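Local coordinates for universal stress protein (Pseudomonas aeruginosa UCBPP-PA14, PDB 7MQ5) that is of unknown function but belongs to the universal stress protein family and so probably takes part in the bacterial response to stress, at residues R205-Q208 with G212-D215; R130-G135 with Y162-L167; D111-L116 with V263-E268; A83-E88 with F118-V123. All blocks are in the same frame, centred on the assembly; numbering follows the deposited sequence. Where two conformers were deposited one is given.

Contact 1. Residues R205-Q208 with G212-D215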
loop_
_atom_site.group_PDB
_atom_site.type_symbol
_atom_site.label_atom_id
_atom_site.label_comp_id
_atom_site.label_asym_id
_atom_site.label_seq_id
_atom_site.Cartn_x
_atom_site.Cartn_y
_atom_site.Cartn_z
ATOM N N ARG A 205 -20.933 -6.323 14.390
ATOM C CA ARG A 205 -21.313 -5.253 15.352
ATOM C C ARG A 205 -20.148 -4.970 16.308
ATOM O O ARG A 205 -19.933 -3.792 16.629
ATOM C CB ARG A 205 -22.603 -5.611 16.092
ATOM C CG ARG A 205 -23.843 -5.618 15.207
ATOM C CD ARG A 205 -24.100 -4.291 14.509
ATOM N NE ARG A 205 -25.329 -4.301 13.723
ATOM C CZ ARG A 205 -25.741 -3.305 12.940
ATOM N NH1 ARG A 205 -25.022 -2.200 12.820
ATOM N NH2 ARG A 205 -26.876 -3.421 12.272
ATOM N N THR A 206 -19.414 -6.004 16.719
ATOM C CA THR A 206 -18.254 -5.793 17.621
ATOM C C THR A 206 -17.189 -4.971 16.886
ATOM O O THR A 206 -16.635 -4.025 17.493
ATOM C CB THR A 206 -17.699 -7.130 18.112
ATOM O OG1 THR A 206 -18.727 -7.707 18.916
ATOM C CG2 THR A 206 -16.426 -6.983 18.916
ATOM N N PHE A 207 -16.911 -5.326 15.629
ATOM C CA PHE A 207 -15.918 -4.583 14.816
ATOM C C PHE A 207 -16.314 -3.107 14.708
ATOM O O PHE A 207 -15.459 -2.227 14.883
ATOM C CB PHE A 207 -15.820 -5.221 13.431
ATOM C CG PHE A 207 -14.872 -4.524 12.492
ATOM C CD1 PHE A 207 -13.541 -4.895 12.436
ATOM C CD2 PHE A 207 -15.316 -3.507 11.664
ATOM C CE1 PHE A 207 -12.672 -4.265 11.559
ATOM C CE2 PHE A 207 -14.445 -2.872 10.794
ATOM C CZ PHE A 207 -13.124 -3.244 10.755
ATOM N N GLN A 208 -17.600 -2.849 14.498
ATOM C CA GLN A 208 -18.099 -1.465 14.322
ATOM C C GLN A 208 -17.895 -0.645 15.604
ATOM O O GLN A 208 -17.516 0.537 15.499
ATOM C CB GLN A 208 -19.557 -1.526 13.880
ATOM C CG GLN A 208 -20.121 -0.182 13.483
ATOM C CD GLN A 208 -21.469 -0.301 12.820
ATOM O OE1 GLN A 208 -22.092 -1.360 12.814
ATOM N NE2 GLN A 208 -21.933 0.800 12.258
ATOM N N GLY A 212 -15.235 2.210 15.837
ATOM C CA GLY A 212 -15.998 3.471 15.730
ATOM C C GLY A 212 -16.401 3.826 14.308
ATOM O O GLY A 212 -16.190 4.995 13.896
ATOM N N PHE A 213 -16.963 2.865 13.578
ATOM C CA PHE A 213 -17.439 3.137 12.202
ATOM C C PHE A 213 -18.952 3.318 12.168
ATOM O O PHE A 213 -19.662 2.577 12.843
ATOM C CB PHE A 213 -17.021 2.009 11.260
ATOM C CG PHE A 213 -15.539 1.972 11.004
ATOM C CD1 PHE A 213 -14.900 3.081 10.467
ATOM C CD2 PHE A 213 -14.791 0.827 11.241
ATOM C CE1 PHE A 213 -13.539 3.062 10.210
ATOM C CE2 PHE A 213 -13.429 0.810 10.964
ATOM C CZ PHE A 213 -12.805 1.934 10.481
ATOM N N SER A 214 -19.400 4.291 11.375
ATOM C CA SER A 214 -20.844 4.513 11.137
ATOM C C SER A 214 -21.342 3.429 10.182
ATOM O O SER A 214 -20.516 2.799 9.493
ATOM C CB SER A 214 -21.095 5.863 10.532
ATOM O OG SER A 214 -20.591 5.906 9.202
ATOM N N ASP A 215 -22.655 3.264 10.087
ATOM C CA ASP A 215 -23.214 2.304 9.104
ATOM C C ASP A 215 -22.812 2.739 7.685
ATOM O O ASP A 215 -22.547 1.867 6.851
ATOM C CB ASP A 215 -24.741 2.243 9.193
ATOM C CG ASP A 215 -25.304 1.700 10.497
ATOM O OD1 ASP A 215 -24.549 1.067 11.259
ATOM O OD2 ASP A 215 -26.499 1.910 10.735
#
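The rings of F207 and F213 lie nearly parallel, with planes 24° apart, but are strongly offset, with little of one ring over the other; the centroids are 5.9 Å apart and the touch is made by F207 CE2 against F213 CD2 at 3.7 Å. F207 also meets the ring of Y211, while F213 lies on L172 and V174 of strand 171-178, so the pair joins the end of helix 193-211 to the sheet. At the polar end the amide of Q208 and the guanidinium of R205 both approach D215 OD1. Q208, with CG anti to the backbone N (chi1 -172°) and extended beyond it, carries its amide to D215, where NE2 donates to OD1 at 2.8 Å in an almost straight bond. The bond lies in the amide plane and meets the carboxylate on its anti side. D215 OD1 also lies at the guanidinium edge of R205, a long salt bridge at 3.7 Å from NH1. R205 NH1 in turn bonds weakly to Q208 OE1. Between rings and charges, F213 N donates to Q208 O at 3.1 Å, beside the Schellman motif that ends the helix at G212. The amide of Q208 is thus engaged at both ends, and D215 probably remains an anion, its charge probably offset in part by R205, both residues being exposed.

Contact 2. Residues R130-G135 with Y162-L167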
loop_
_atom_site.group_PDB
_atom_site.type_symbol
_atom_site.label_atom_id
_atom_site.label_comp_id
_atom_site.label_asym_id
_atom_site.label_seq_id
_atom_site.Cartn_x
_atom_site.Cartn_y
_atom_site.Cartn_z
ATOM N N ARG A 130 -4.853 11.579 -9.403
ATOM C CA ARG A 130 -5.749 12.409 -8.562
ATOM C C ARG A 130 -5.067 12.728 -7.237
ATOM O O ARG A 130 -4.422 11.867 -6.646
ATOM C CB ARG A 130 -7.059 11.673 -8.296
ATOM C CG ARG A 130 -7.947 11.517 -9.520
ATOM C CD ARG A 130 -9.162 10.709 -9.119
ATOM N NE ARG A 130 -8.838 9.292 -8.989
ATOM C CZ ARG A 130 -9.370 8.460 -8.093
ATOM N NH1 ARG A 130 -10.186 8.915 -7.160
ATOM N NH2 ARG A 130 -9.027 7.187 -8.094
ATOM N N PRO A 131 -5.206 13.963 -6.707
ATOM C CA PRO A 131 -4.645 14.274 -5.396
ATOM C C PRO A 131 -5.359 13.478 -4.291
ATOM O O PRO A 131 -6.525 13.169 -4.411
ATOM C CB PRO A 131 -4.906 15.781 -5.239
ATOM C CG PRO A 131 -6.077 16.051 -6.155
ATOM C CD PRO A 131 -5.881 15.112 -7.327
ATOM N N TRP A 132 -4.642 13.162 -3.223
ATOM C CA TRP A 132 -5.303 12.499 -2.071
ATOM C C TRP A 132 -6.199 13.469 -1.302
ATOM O O TRP A 132 -7.195 13.013 -0.745
ATOM C CB TRP A 132 -4.247 11.975 -1.112
ATOM C CG TRP A 132 -3.574 10.722 -1.553
ATOM C CD1 TRP A 132 -3.610 10.127 -2.782
ATOM C CD2 TRP A 132 -2.659 9.959 -0.760
ATOM N NE1 TRP A 132 -2.829 9.004 -2.778
ATOM C CE2 TRP A 132 -2.210 8.892 -1.565
ATOM C CE3 TRP A 132 -2.170 10.078 0.544
ATOM C CZ2 TRP A 132 -1.315 7.932 -1.092
ATOM C CZ3 TRP A 132 -1.295 9.125 1.013
ATOM C CH2 TRP A 132 -0.869 8.077 0.200
ATOM N N THR A 133 -5.789 14.736 -1.219
ATOM C CA THR A 133 -6.473 15.715 -0.343
ATOM C C THR A 133 -7.964 15.760 -0.665
ATOM O O THR A 133 -8.350 15.947 -1.845
ATOM C CB THR A 133 -5.777 17.075 -0.404
ATOM O OG1 THR A 133 -4.448 16.877 0.076
ATOM C CG2 THR A 133 -6.461 18.139 0.424
ATOM N N GLY A 134 -8.768 15.574 0.377
ATOM C CA GLY A 134 -10.230 15.635 0.244
ATOM C C GLY A 134 -10.850 14.391 -0.368
ATOM O O GLY A 134 -12.080 14.393 -0.532
ATOM N N GLY A 135 -10.067 13.358 -0.674
ATOM C CA GLY A 135 -10.657 12.178 -1.335
ATOM C C GLY A 135 -11.227 11.156 -0.366
ATOM O O GLY A 135 -11.502 11.492 0.802
ATOM N N TYR A 162 -6.547 5.001 8.417
ATOM C CA TYR A 162 -6.977 6.140 9.265
ATOM C C TYR A 162 -5.895 7.226 9.265
ATOM O O TYR A 162 -6.241 8.403 9.126
ATOM C CB TYR A 162 -7.316 5.616 10.662
ATOM C CG TYR A 162 -7.663 6.652 11.701
ATOM C CD1 TYR A 162 -8.429 7.768 11.396
ATOM C CD2 TYR A 162 -7.333 6.441 13.029
ATOM C CE1 TYR A 162 -8.787 8.686 12.371
ATOM C CE2 TYR A 162 -7.692 7.341 14.019
ATOM C CZ TYR A 162 -8.423 8.470 13.688
ATOM O OH TYR A 162 -8.788 9.364 14.650
ATOM N N ASP A 163 -4.622 6.855 9.383
ATOM C CA ASP A 163 -3.569 7.906 9.369
ATOM C C ASP A 163 -3.571 8.614 8.012
ATOM O O ASP A 163 -3.376 9.836 7.964
ATOM C CB ASP A 163 -2.192 7.321 9.645
ATOM C CG ASP A 163 -2.036 6.745 11.035
ATOM O OD1 ASP A 163 -2.844 7.101 11.923
ATOM O OD2 ASP A 163 -1.111 5.940 11.214
ATOM N N ILE A 164 -3.801 7.867 6.938
ATOM C CA ILE A 164 -3.809 8.499 5.587
ATOM C C ILE A 164 -5.013 9.448 5.497
ATOM O O ILE A 164 -4.863 10.572 4.999
ATOM C CB ILE A 164 -3.816 7.423 4.487
ATOM C CG1 ILE A 164 -2.454 6.735 4.409
ATOM C CG2 ILE A 164 -4.206 8.022 3.152
ATOM C CD1 ILE A 164 -2.418 5.510 3.550
ATOM N N ALA A 165 -6.176 9.009 5.958
ATOM C CA ALA A 165 -7.367 9.884 5.901
ATOM C C ALA A 165 -7.082 11.179 6.668
ATOM O O ALA A 165 -7.483 12.256 6.199
ATOM C CB ALA A 165 -8.569 9.152 6.446
ATOM N N GLY A 166 -6.418 11.082 7.817
ATOM C CA GLY A 166 -6.135 12.291 8.613
ATOM C C GLY A 166 -5.151 13.210 7.915
ATOM O O GLY A 166 -5.426 14.425 7.826
ATOM N N LEU A 167 -4.057 12.665 7.377
ATOM C CA LEU A 167 -3.017 13.560 6.801
ATOM C C LEU A 167 -3.510 14.162 5.483
ATOM O O LEU A 167 -3.092 15.288 5.156
ATOM C CB LEU A 167 -1.670 12.835 6.669
ATOM C CG LEU A 167 -1.552 11.721 5.634
ATOM C CD1 LEU A 167 -1.197 12.270 4.252
ATOM C CD2 LEU A 167 -0.487 10.724 6.081
HETATM O O HOH W 1 -3.692 17.378 3.117
#
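W132 sets the six-membered part of its indole against I164, whose CG2 methyl lies 3.8 Å from CZ3, oblique to the ring plane. This branch of I164 is the one anti to the backbone N, while CG1 runs anti to the carbonyl carbon (chi1 -72°), which makes the methyl the part offered to the tryptophan. L167 comes from another direction: its CD1 stands near the indole plane, at the edge by CE3, in a looser touch of 4.4 Å. The other end of the indole is held elsewhere, for NE1 bonds to the carboxylate of D270, and helix 22-34 adds R26 and L29 to the packing round W132. Beside this apolar patch a water links the T133 side chain (OG1, 3.2 Å) to the backbone L167 O, to which it donates at 3.0 Å. The loop itself is shaped by a type II turn from W132 to G135, closed by G135 N to W132 O at 2.9 Å, with G134 at positive phi. By backbone bonds G134 pairs with A168 just after helix 148-167, and G135 with T171 at the start of strand 171-178. The turn leads into strand 136-141, which with helix 148-167 and strand 171-178 forms a beta-alpha-beta crossover of the Rossmann-like universal stress protein fold.

Contact 3. Residues D111-L116 with V263-E268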
loop_
_atom_site.group_PDB
_atom_site.type_symbol
_atom_site.label_atom_id
_atom_site.label_comp_id
_atom_site.label_asym_id
_atom_site.label_seq_id
_atom_site.Cartn_x
_atom_site.Cartn_y
_atom_site.Cartn_z
ATOM N N ASP A 111 7.832 -6.932 -12.947
ATOM C CA ASP A 111 8.843 -6.482 -11.953
ATOM C C ASP A 111 8.121 -5.858 -10.746
ATOM O O ASP A 111 8.586 -6.056 -9.614
ATOM C CB ASP A 111 9.879 -5.548 -12.571
ATOM C CG ASP A 111 11.067 -5.340 -11.647
ATOM O OD1 ASP A 111 11.938 -6.245 -11.575
ATOM O OD2 ASP A 111 11.053 -4.336 -10.942
ATOM N N ASP A 112 7.024 -5.128 -10.980
ATOM C CA ASP A 112 6.200 -4.570 -9.872
ATOM C C ASP A 112 5.734 -5.721 -8.969
ATOM O O ASP A 112 5.731 -5.581 -7.735
ATOM C CB ASP A 112 4.925 -3.891 -10.387
ATOM C CG ASP A 112 5.054 -2.545 -11.081
ATOM O OD1 ASP A 112 6.003 -1.818 -10.755
ATOM O OD2 ASP A 112 4.149 -2.220 -11.931
ATOM N N TRP A 113 5.330 -6.832 -9.576
ATOM C CA TRP A 113 4.860 -7.991 -8.782
ATOM C C TRP A 113 6.001 -8.561 -7.934
ATOM O O TRP A 113 5.740 -8.944 -6.782
ATOM C CB TRP A 113 4.194 -9.033 -9.681
ATOM C CG TRP A 113 2.733 -8.754 -9.850
ATOM C CD1 TRP A 113 2.044 -8.378 -10.967
ATOM C CD2 TRP A 113 1.788 -8.715 -8.770
ATOM N NE1 TRP A 113 0.719 -8.192 -10.655
ATOM C CE2 TRP A 113 0.545 -8.346 -9.308
ATOM C CE3 TRP A 113 1.901 -8.929 -7.393
ATOM C CZ2 TRP A 113 -0.602 -8.266 -8.518
ATOM C CZ3 TRP A 113 0.780 -8.809 -6.606
ATOM C CH2 TRP A 113 -0.454 -8.490 -7.168
ATOM N N LYS A 114 7.222 -8.610 -8.461
ATOM C CA LYS A 114 8.353 -9.144 -7.661
ATOM C C LYS A 114 8.644 -8.180 -6.504
ATOM O O LYS A 114 8.946 -8.651 -5.404
ATOM C CB LYS A 114 9.556 -9.392 -8.570
ATOM C CG LYS A 114 9.366 -10.582 -9.501
ATOM C CD LYS A 114 10.513 -10.836 -10.445
ATOM C CE LYS A 114 10.275 -12.051 -11.315
ATOM N NZ LYS A 114 11.363 -12.224 -12.299
ATOM N N LEU A 115 8.526 -6.878 -6.747
ATOM C CA LEU A 115 8.721 -5.899 -5.651
ATOM C C LEU A 115 7.675 -6.160 -4.560
ATOM O O LEU A 115 8.023 -6.199 -3.366
ATOM C CB LEU A 115 8.585 -4.474 -6.195
ATOM C CG LEU A 115 8.609 -3.374 -5.139
ATOM C CD1 LEU A 115 9.913 -3.383 -4.371
ATOM C CD2 LEU A 115 8.354 -2.019 -5.775
ATOM N N LEU A 116 6.414 -6.290 -4.956
ATOM C CA LEU A 116 5.353 -6.500 -3.938
ATOM C C LEU A 116 5.523 -7.828 -3.202
ATOM O O LEU A 116 5.217 -7.897 -2.012
ATOM C CB LEU A 116 3.988 -6.460 -4.618
ATOM C CG LEU A 116 3.555 -5.087 -5.111
ATOM C CD1 LEU A 116 2.254 -5.182 -5.878
ATOM C CD2 LEU A 116 3.432 -4.103 -3.962
ATOM N N VAL A 263 -7.149 -7.881 -7.110
ATOM C CA VAL A 263 -7.439 -6.466 -6.748
ATOM C C VAL A 263 -6.306 -5.542 -7.236
ATOM O O VAL A 263 -6.589 -4.470 -7.797
ATOM C CB VAL A 263 -7.687 -6.383 -5.228
ATOM C CG1 VAL A 263 -7.734 -4.960 -4.711
ATOM C CG2 VAL A 263 -8.937 -7.161 -4.848
ATOM N N LEU A 264 -5.053 -5.929 -7.029
ATOM C CA LEU A 264 -3.922 -5.047 -7.419
ATOM C C LEU A 264 -3.880 -4.811 -8.929
ATOM O O LEU A 264 -3.419 -3.740 -9.337
ATOM C CB LEU A 264 -2.614 -5.671 -6.922
ATOM C CG LEU A 264 -2.198 -5.219 -5.527
ATOM C CD1 LEU A 264 -1.270 -6.227 -4.854
ATOM C CD2 LEU A 264 -1.579 -3.831 -5.592
ATOM N N ASP A 265 -4.342 -5.780 -9.713
ATOM C CA ASP A 265 -4.344 -5.676 -11.195
ATOM C C ASP A 265 -5.635 -5.024 -11.707
ATOM O O ASP A 265 -5.742 -4.871 -12.930
ATOM C CB ASP A 265 -4.185 -7.056 -11.842
ATOM C CG ASP A 265 -2.748 -7.501 -12.092
ATOM O OD1 ASP A 265 -1.812 -6.695 -11.857
ATOM O OD2 ASP A 265 -2.575 -8.654 -12.530
ATOM N N THR A 266 -6.557 -4.640 -10.813
ATOM C CA THR A 266 -7.888 -4.107 -11.220
ATOM C C THR A 266 -8.109 -2.686 -10.689
ATOM O O THR A 266 -8.720 -1.874 -11.378
ATOM C CB THR A 266 -9.025 -5.017 -10.714
ATOM O OG1 THR A 266 -8.774 -6.345 -11.172
ATOM C CG2 THR A 266 -10.403 -4.577 -11.159
ATOM N N LEU A 267 -7.655 -2.407 -9.479
ATOM C CA LEU A 267 -7.939 -1.087 -8.871
ATOM C C LEU A 267 -7.353 0.042 -9.711
ATOM O O LEU A 267 -6.243 -0.113 -10.278
ATOM C CB LEU A 267 -7.340 -1.037 -7.467
ATOM C CG LEU A 267 -8.062 -1.865 -6.403
ATOM C CD1 LEU A 267 -7.213 -1.921 -5.146
ATOM C CD2 LEU A 267 -9.439 -1.299 -6.084
ATOM N N GLU A 268 -8.069 1.162 -9.718
ATOM C CA GLU A 268 -7.615 2.415 -10.366
ATOM C C GLU A 268 -7.105 3.379 -9.289
ATOM O O GLU A 268 -6.487 4.381 -9.649
ATOM C CB GLU A 268 -8.747 3.013 -11.198
ATOM C CG GLU A 268 -9.173 2.102 -12.345
ATOM C CD GLU A 268 -10.243 2.632 -13.285
ATOM O OE1 GLU A 268 -11.111 3.402 -12.835
ATOM O OE2 GLU A 268 -10.184 2.290 -14.482
HETATM O O HOH W 2 -0.068 -8.453 -13.784
#
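Helices 110-118 and 258-264 lead toward strands 123-126 and 270-274, the antiparallel neighbours at the centre of the sheet, and they meet here through W113, L116 and L264, with D265 the next residue to join in. The outer rim of the W113 indole presses on L264, CH2 coming within 3.3 Å of CD1 and 3.6 Å of CB, a close fit in which L264 keeps an unusual chi1 of -91°. L116 and L264 reach toward each other tip to tip, their CD1 methyls 3.8 Å apart. The same L116 methyl also sits above one face of the indole, offset toward its rim. Because the two strands run antiparallel side by side, the helices before them are brought side by side, and the lysines that follow the strands cross over: K127 bonds to L264 O and L267 O, K275 to L116 O. At the polar edge, W113 NE1 donates to D265 OD1 at 3.2 Å, in the ring plane but 35° out of the carboxylate plane, on its syn side; ring and carboxylate stand nearly perpendicular. L108 N is a second donor to OD1, which helps to fix the carboxylate. A water donates to D265 OD2 at 2.8 Å and accepts a weak bond from W113 NE1.

Contact 4. Residues A83-E88 with F118-V123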
loop_
_atom_site.group_PDB
_atom_site.type_symbol
_atom_site.label_atom_id
_atom_site.label_comp_id
_atom_site.label_asym_id
_atom_site.label_seq_id
_atom_site.Cartn_x
_atom_site.Cartn_y
_atom_site.Cartn_z
ATOM N N ALA A 83 17.211 -3.626 -2.057
ATOM C CA ALA A 83 18.551 -3.434 -1.455
ATOM C C ALA A 83 18.648 -2.024 -0.858
ATOM O O ALA A 83 19.287 -1.857 0.204
ATOM C CB ALA A 83 19.641 -3.680 -2.468
ATOM N N GLU A 84 18.064 -1.032 -1.525
ATOM C CA GLU A 84 18.133 0.353 -0.996
ATOM C C GLU A 84 17.290 0.468 0.280
ATOM O O GLU A 84 17.705 1.159 1.230
ATOM C CB GLU A 84 17.683 1.361 -2.050
ATOM C CG GLU A 84 18.218 2.748 -1.782
ATOM C CD GLU A 84 19.702 2.912 -2.080
ATOM O OE1 GLU A 84 20.359 1.930 -2.549
ATOM O OE2 GLU A 84 20.195 4.031 -1.876
ATOM N N GLN A 85 16.116 -0.152 0.295
ATOM C CA GLN A 85 15.263 -0.163 1.509
ATOM C C GLN A 85 16.051 -0.769 2.678
ATOM O O GLN A 85 15.958 -0.247 3.810
ATOM C CB GLN A 85 13.985 -0.944 1.208
ATOM C CG GLN A 85 13.038 -1.037 2.396
ATOM C CD GLN A 85 13.321 -2.206 3.310
ATOM O OE1 GLN A 85 13.829 -3.247 2.893
ATOM N NE2 GLN A 85 12.934 -2.065 4.569
ATOM N N GLN A 86 16.800 -1.835 2.412
ATOM C CA GLN A 86 17.594 -2.492 3.477
ATOM C C GLN A 86 18.722 -1.570 3.957
ATOM O O GLN A 86 18.911 -1.437 5.183
ATOM C CB GLN A 86 18.144 -3.823 2.950
ATOM C CG GLN A 86 17.063 -4.882 2.776
ATOM C CD GLN A 86 16.616 -5.383 4.125
ATOM O OE1 GLN A 86 17.396 -5.976 4.869
ATOM N NE2 GLN A 86 15.361 -5.138 4.454
ATOM N N ALA A 87 19.441 -0.957 3.022
ATOM C CA ALA A 87 20.591 -0.092 3.371
ATOM C C ALA A 87 20.142 1.123 4.185
ATOM O O ALA A 87 20.838 1.504 5.145
ATOM C CB ALA A 87 21.282 0.363 2.114
ATOM N N GLU A 88 19.002 1.708 3.827
ATOM C CA GLU A 88 18.537 2.974 4.446
ATOM C C GLU A 88 17.544 2.718 5.587
ATOM O O GLU A 88 17.234 3.679 6.310
ATOM C CB GLU A 88 17.968 3.855 3.335
ATOM C CG GLU A 88 19.012 4.264 2.315
ATOM C CD GLU A 88 20.074 5.199 2.855
ATOM O OE1 GLU A 88 19.786 5.912 3.826
ATOM O OE2 GLU A 88 21.185 5.195 2.312
ATOM N N PHE A 118 8.396 -9.523 -2.540
ATOM C CA PHE A 118 9.591 -9.630 -1.658
ATOM C C PHE A 118 9.817 -8.439 -0.735
ATOM O O PHE A 118 10.659 -8.582 0.159
ATOM C CB PHE A 118 10.821 -9.931 -2.516
ATOM C CG PHE A 118 10.759 -11.307 -3.126
ATOM C CD1 PHE A 118 10.870 -12.435 -2.324
ATOM C CD2 PHE A 118 10.542 -11.479 -4.481
ATOM C CE1 PHE A 118 10.785 -13.710 -2.867
ATOM C CE2 PHE A 118 10.465 -12.751 -5.025
ATOM C CZ PHE A 118 10.582 -13.864 -4.218
ATOM N N ALA A 119 9.119 -7.325 -0.921
ATOM C CA ALA A 119 9.421 -6.163 -0.054
ATOM C C ALA A 119 9.098 -6.485 1.398
ATOM O O ALA A 119 7.965 -6.849 1.711
ATOM C CB ALA A 119 8.650 -4.963 -0.516
ATOM N N PRO A 120 10.052 -6.277 2.331
ATOM C CA PRO A 120 9.797 -6.568 3.743
ATOM C C PRO A 120 9.247 -5.363 4.512
ATOM O O PRO A 120 9.602 -5.127 5.654
ATOM C CB PRO A 120 11.186 -6.988 4.234
ATOM C CG PRO A 120 12.117 -6.105 3.444
ATOM C CD PRO A 120 11.475 -5.970 2.078
ATOM N N CYS A 121 8.361 -4.629 3.857
ATOM C CA CYS A 121 7.747 -3.425 4.440
ATOM C C CYS A 121 6.531 -3.068 3.604
ATOM O O CYS A 121 6.352 -3.608 2.505
ATOM C CB CYS A 121 8.729 -2.255 4.440
ATOM S SG CYS A 121 9.291 -1.734 2.792
ATOM N N PRO A 122 5.679 -2.141 4.090
ATOM C CA PRO A 122 4.573 -1.622 3.294
ATOM C C PRO A 122 5.058 -1.034 1.959
ATOM O O PRO A 122 6.115 -0.408 1.897
ATOM C CB PRO A 122 3.984 -0.527 4.204
ATOM C CG PRO A 122 4.284 -1.018 5.606
ATOM C CD PRO A 122 5.647 -1.653 5.478
ATOM N N VAL A 123 4.284 -1.282 0.911
ATOM C CA VAL A 123 4.561 -0.700 -0.424
ATOM C C VAL A 123 3.325 0.066 -0.881
ATOM O O VAL A 123 2.225 -0.514 -0.894
ATOM C CB VAL A 123 4.918 -1.766 -1.470
ATOM C CG1 VAL A 123 5.145 -1.116 -2.826
ATOM C CG2 VAL A 123 6.138 -2.573 -1.053
#
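Q85 lies alongside P120, the two side chains running opposite ways, where helix 77-88 covers the loop leading into strand 123-126, part of the alpha/beta layering of the first half of the protein. The buried side of the contact is close-packed. P120 CG lies 3.4 Å from Q85 OE1, and C121 SG lies 3.8 Å from Q85 CG. With CG anti to the backbone N (chi1 179°) and a bend at chi2, Q85 folds its amide along the proline instead of running straight out, and its NE2 bonds to C90 O just beyond the helix. I93 of strand 92-96 touches both Q85 and C121 and so floors this part. L283, E284 and A287 of the C-terminal helix 277-287 also pack on the buried P120. Toward the surface the fit thins: Q86, partly exposed, crosses over P120 at a slant and contributes little more than NE2 at 3.5 Å from CG, although A287 touches it as well. The interface itself is van der Waals packing; the polar bonds run along the helix and to neighbours. Q86 NE2, also bonded to E284 OE1, donates to Q85 OE1 at 2.9 Å with an angle of 162°, tilted 20° from the carbonyl plane of Q85.

Overall arrangement
The four contacts sample one mixed sheet whose strand order, 3-2-1-4-5 and 10-9-6-7-8, suggests two similar halves, joined where 123-126 runs antiparallel to 270-274. Along the chain contact 4 closes before contact 2 opens, and contact 2 before contact 1; contact 3 starts within contact 4, crosses it, and encloses the other two. Contacts 3 and 4 have centres 16 Å apart and touch through L116 and V123. Contacts 2 and 3 graze at R130 and E268. Contacts 1 and 4 have centres about 34 Å apart. Contact 3 therefore bridges the halves, contacts 1 and 4 each join a helix to a nearby loop within one half, and contact 2 packs the loop between strands 123-126 and 136-141 on helix 148-167.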